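Local coordinates for SCO family protein (Aquifex aeolicus, PDB 3ME7) that probably binds copper and takes part in thiol-disulfide electron transfer, as a thioredoxin-fold member of the SCO1/2 family linked to cytochrome oxidase assembly, at residues S34-H39 / K82-E87. Numbering follows the deposited sequence. Where two conformers were deposited one is given.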
loop_
_atom_site.group_PDB
_atom_site.type_symbol
_atom_site.label_atom_id
_atom_site.label_comp_id
_atom_site.label_asym_id
_atom_site.label_seq_id
_atom_site.Cartn_x
_atom_site.Cartn_y
_atom_site.Cartn_z
ATOM N N SER A 34 0.363 0.704 -1.102
ATOM C CA SER A 34 0.584 1.513 -2.317
ATOM C C SER A 34 -0.746 1.794 -3.051
ATOM O O SER A 34 -1.225 0.926 -3.792
ATOM C CB SER A 34 1.579 0.813 -3.254
ATOM O OG SER A 34 1.736 1.465 -4.505
ATOM N N PRO A 35 -1.356 2.977 -2.838
ATOM C CA PRO A 35 -2.575 3.308 -3.591
ATOM C C PRO A 35 -2.271 3.633 -5.041
ATOM O O PRO A 35 -1.394 4.455 -5.326
ATOM C CB PRO A 35 -3.130 4.561 -2.906
ATOM C CG PRO A 35 -2.043 5.080 -2.001
ATOM C CD PRO A 35 -1.002 3.973 -1.808
ATOM N N ILE A 36 -2.996 2.979 -5.945
ATOM C CA ILE A 36 -2.891 3.211 -7.384
ATOM C C ILE A 36 -4.309 3.122 -7.971
ATOM O O ILE A 36 -5.270 2.917 -7.231
ATOM C CB ILE A 36 -1.923 2.191 -8.081
ATOM C CG1 ILE A 36 -2.298 0.727 -7.763
ATOM C CG2 ILE A 36 -0.456 2.469 -7.665
ATOM C CD1 ILE A 36 -3.421 0.153 -8.541
ATOM N N TYR A 37 -4.448 3.274 -9.288
ATOM C CA TYR A 37 -5.644 2.740 -9.954
ATOM C C TYR A 37 -5.231 2.008 -11.223
ATOM O O TYR A 37 -4.163 2.276 -11.758
ATOM C CB TYR A 37 -6.738 3.789 -10.212
ATOM C CG TYR A 37 -6.359 4.977 -11.064
ATOM C CD1 TYR A 37 -5.537 5.989 -10.570
ATOM C CD2 TYR A 37 -6.885 5.125 -12.344
ATOM C CE1 TYR A 37 -5.235 7.090 -11.327
ATOM C CE2 TYR A 37 -6.574 6.232 -13.119
ATOM C CZ TYR A 37 -5.749 7.202 -12.605
ATOM O OH TYR A 37 -5.431 8.301 -13.368
ATOM N N THR A 38 -6.050 1.059 -11.669
ATOM C CA THR A 38 -5.554 0.057 -12.629
ATOM C C THR A 38 -5.414 0.596 -14.043
ATOM O O THR A 38 -4.616 0.079 -14.823
ATOM C CB THR A 38 -6.330 -1.294 -12.603
ATOM O OG1 THR A 38 -7.646 -1.135 -13.144
ATOM C CG2 THR A 38 -6.394 -1.874 -11.188
ATOM N N HIS A 39 -6.175 1.641 -14.359
ATOM C CA HIS A 39 -6.090 2.264 -15.674
ATOM C C HIS A 39 -5.157 3.470 -15.667
ATOM O O HIS A 39 -5.117 4.232 -16.619
ATOM C CB HIS A 39 -7.477 2.646 -16.178
ATOM C CG HIS A 39 -8.357 1.471 -16.451
ATOM N ND1 HIS A 39 -8.241 0.707 -17.594
ATOM C CD2 HIS A 39 -9.378 0.937 -15.741
ATOM C CE1 HIS A 39 -9.145 -0.257 -17.568
ATOM N NE2 HIS A 39 -9.851 -0.139 -16.456
ATOM N N LYS A 82 -6.521 -8.230 -11.277
ATOM C CA LYS A 82 -5.806 -9.387 -11.811
ATOM C C LYS A 82 -4.939 -8.983 -13.007
ATOM O O LYS A 82 -3.784 -9.402 -13.119
ATOM C CB LYS A 82 -6.794 -10.490 -12.205
ATOM C CG LYS A 82 -6.130 -11.798 -12.620
ATOM C CD LYS A 82 -5.205 -12.278 -11.528
ATOM C CE LYS A 82 -4.383 -13.476 -11.966
ATOM N NZ LYS A 82 -3.265 -13.732 -11.022
ATOM N N ARG A 83 -5.508 -8.181 -13.901
ATOM C CA ARG A 83 -4.744 -7.632 -15.038
ATOM C C ARG A 83 -3.518 -6.822 -14.552
ATOM O O ARG A 83 -2.400 -7.003 -15.046
ATOM C CB ARG A 83 -5.663 -6.776 -15.916
ATOM C CG ARG A 83 -5.091 -6.412 -17.305
ATOM C CD ARG A 83 -5.986 -5.389 -18.036
ATOM N NE ARG A 83 -6.021 -4.123 -17.305
ATOM C CZ ARG A 83 -7.113 -3.566 -16.780
ATOM N NH1 ARG A 83 -8.300 -4.140 -16.913
ATOM N NH2 ARG A 83 -7.007 -2.434 -16.101
ATOM N N PHE A 84 -3.728 -5.975 -13.543
ATOM C CA PHE A 84 -2.638 -5.180 -12.962
ATOM C C PHE A 84 -1.540 -6.072 -12.368
ATOM O O PHE A 84 -0.360 -5.848 -12.618
ATOM C CB PHE A 84 -3.195 -4.207 -11.910
ATOM C CG PHE A 84 -2.189 -3.202 -11.406
ATOM C CD1 PHE A 84 -1.337 -3.521 -10.337
ATOM C CD2 PHE A 84 -2.106 -1.935 -11.978
ATOM C CE1 PHE A 84 -0.395 -2.592 -9.875
ATOM C CE2 PHE A 84 -1.177 -1.000 -11.504
ATOM C CZ PHE A 84 -0.331 -1.339 -10.457
ATOM N N GLN A 85 -1.942 -7.107 -11.622
ATOM C CA GLN A 85 -0.987 -8.021 -10.987
ATOM C C GLN A 85 -0.079 -8.680 -12.017
ATOM O O GLN A 85 1.143 -8.719 -11.854
ATOM C CB GLN A 85 -1.726 -9.098 -10.193
ATOM C CG GLN A 85 -0.781 -10.095 -9.510
ATOM C CD GLN A 85 -1.401 -11.448 -9.291
ATOM O OE1 GLN A 85 -2.609 -11.614 -9.432
ATOM N NE2 GLN A 85 -0.569 -12.445 -8.977
ATOM N N LYS A 86 -0.695 -9.183 -13.081
ATOM C CA LYS A 86 0.043 -9.873 -14.135
ATOM C C LYS A 86 0.935 -8.897 -14.881
ATOM O O LYS A 86 2.065 -9.241 -15.238
ATOM C CB LYS A 86 -0.926 -10.551 -15.099
ATOM C CG LYS A 86 -1.549 -11.828 -14.563
ATOM C CD LYS A 86 -2.195 -12.635 -15.687
ATOM C CE LYS A 86 -2.687 -13.987 -15.201
ATOM N NZ LYS A 86 -2.798 -14.944 -16.332
ATOM N N GLU A 87 0.428 -7.680 -15.096
ATOM C CA GLU A 87 1.166 -6.638 -15.810
ATOM C C GLU A 87 2.541 -6.397 -15.192
ATOM O O GLU A 87 3.549 -6.279 -15.905
ATOM C CB GLU A 87 0.370 -5.339 -15.831
ATOM C CG GLU A 87 1.049 -4.209 -16.588
ATOM C CD GLU A 87 0.125 -3.053 -16.829
ATOM O OE1 GLU A 87 -1.112 -3.272 -16.931
ATOM O OE2 GLU A 87 0.633 -1.917 -16.933
HETATM O O HOH W 1 -3.486 -2.745 -15.749
#
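I36, the last residue of strand 31-36, meets F84 of helix 78-87 where the central sheet of this thioredoxin fold runs out into the loop that leads into the redox-active C40-C44 disulfide, whose second cysteine lies in helix 43-52. Its CD1 lies over one face of the phenyl ring, 4.0 Å from the F84 ring centroid and 17° off the normal, a CH-pi contact. With chi1 at 53°, CG1 is flanked by both N and C of its own backbone, which sends the ethyl arm toward the helix. A branched aliphatic residue suits this buried strand end, and I36 also touches C44. F84 answers with a flat, apolar surface that reaches across to the sheet and also packs against T69 and T48.

Y37 points the other way: its aromatic body packs against F124 and F72, and its polar OH hydrogen-bonds to the backbone N of F124 and to OD1 of D123. Threonine at T38 offers a methyl, CG2, 4.0 Å from CB of F84, and a hydroxyl, OG1, 3.3 Å from NH2 of R83; its backbone N hydrogen-bonds to OD2 of D76.

H39 begins by leading away from the helix, but its end comes back toward R83. NH2 of R83 stands 3.4 Å from CE1 of H39, over one imidazole face, with the guanidinium plane tilted 37° from the ring. A long arginine can span this exposed edge while its NH1 forms a salt bridge with D80. One water joins the two segments: it accepts from NE of R83 and donates to O of T38 and, at 2.7 Å from the water oxygen, to OE1 of E87.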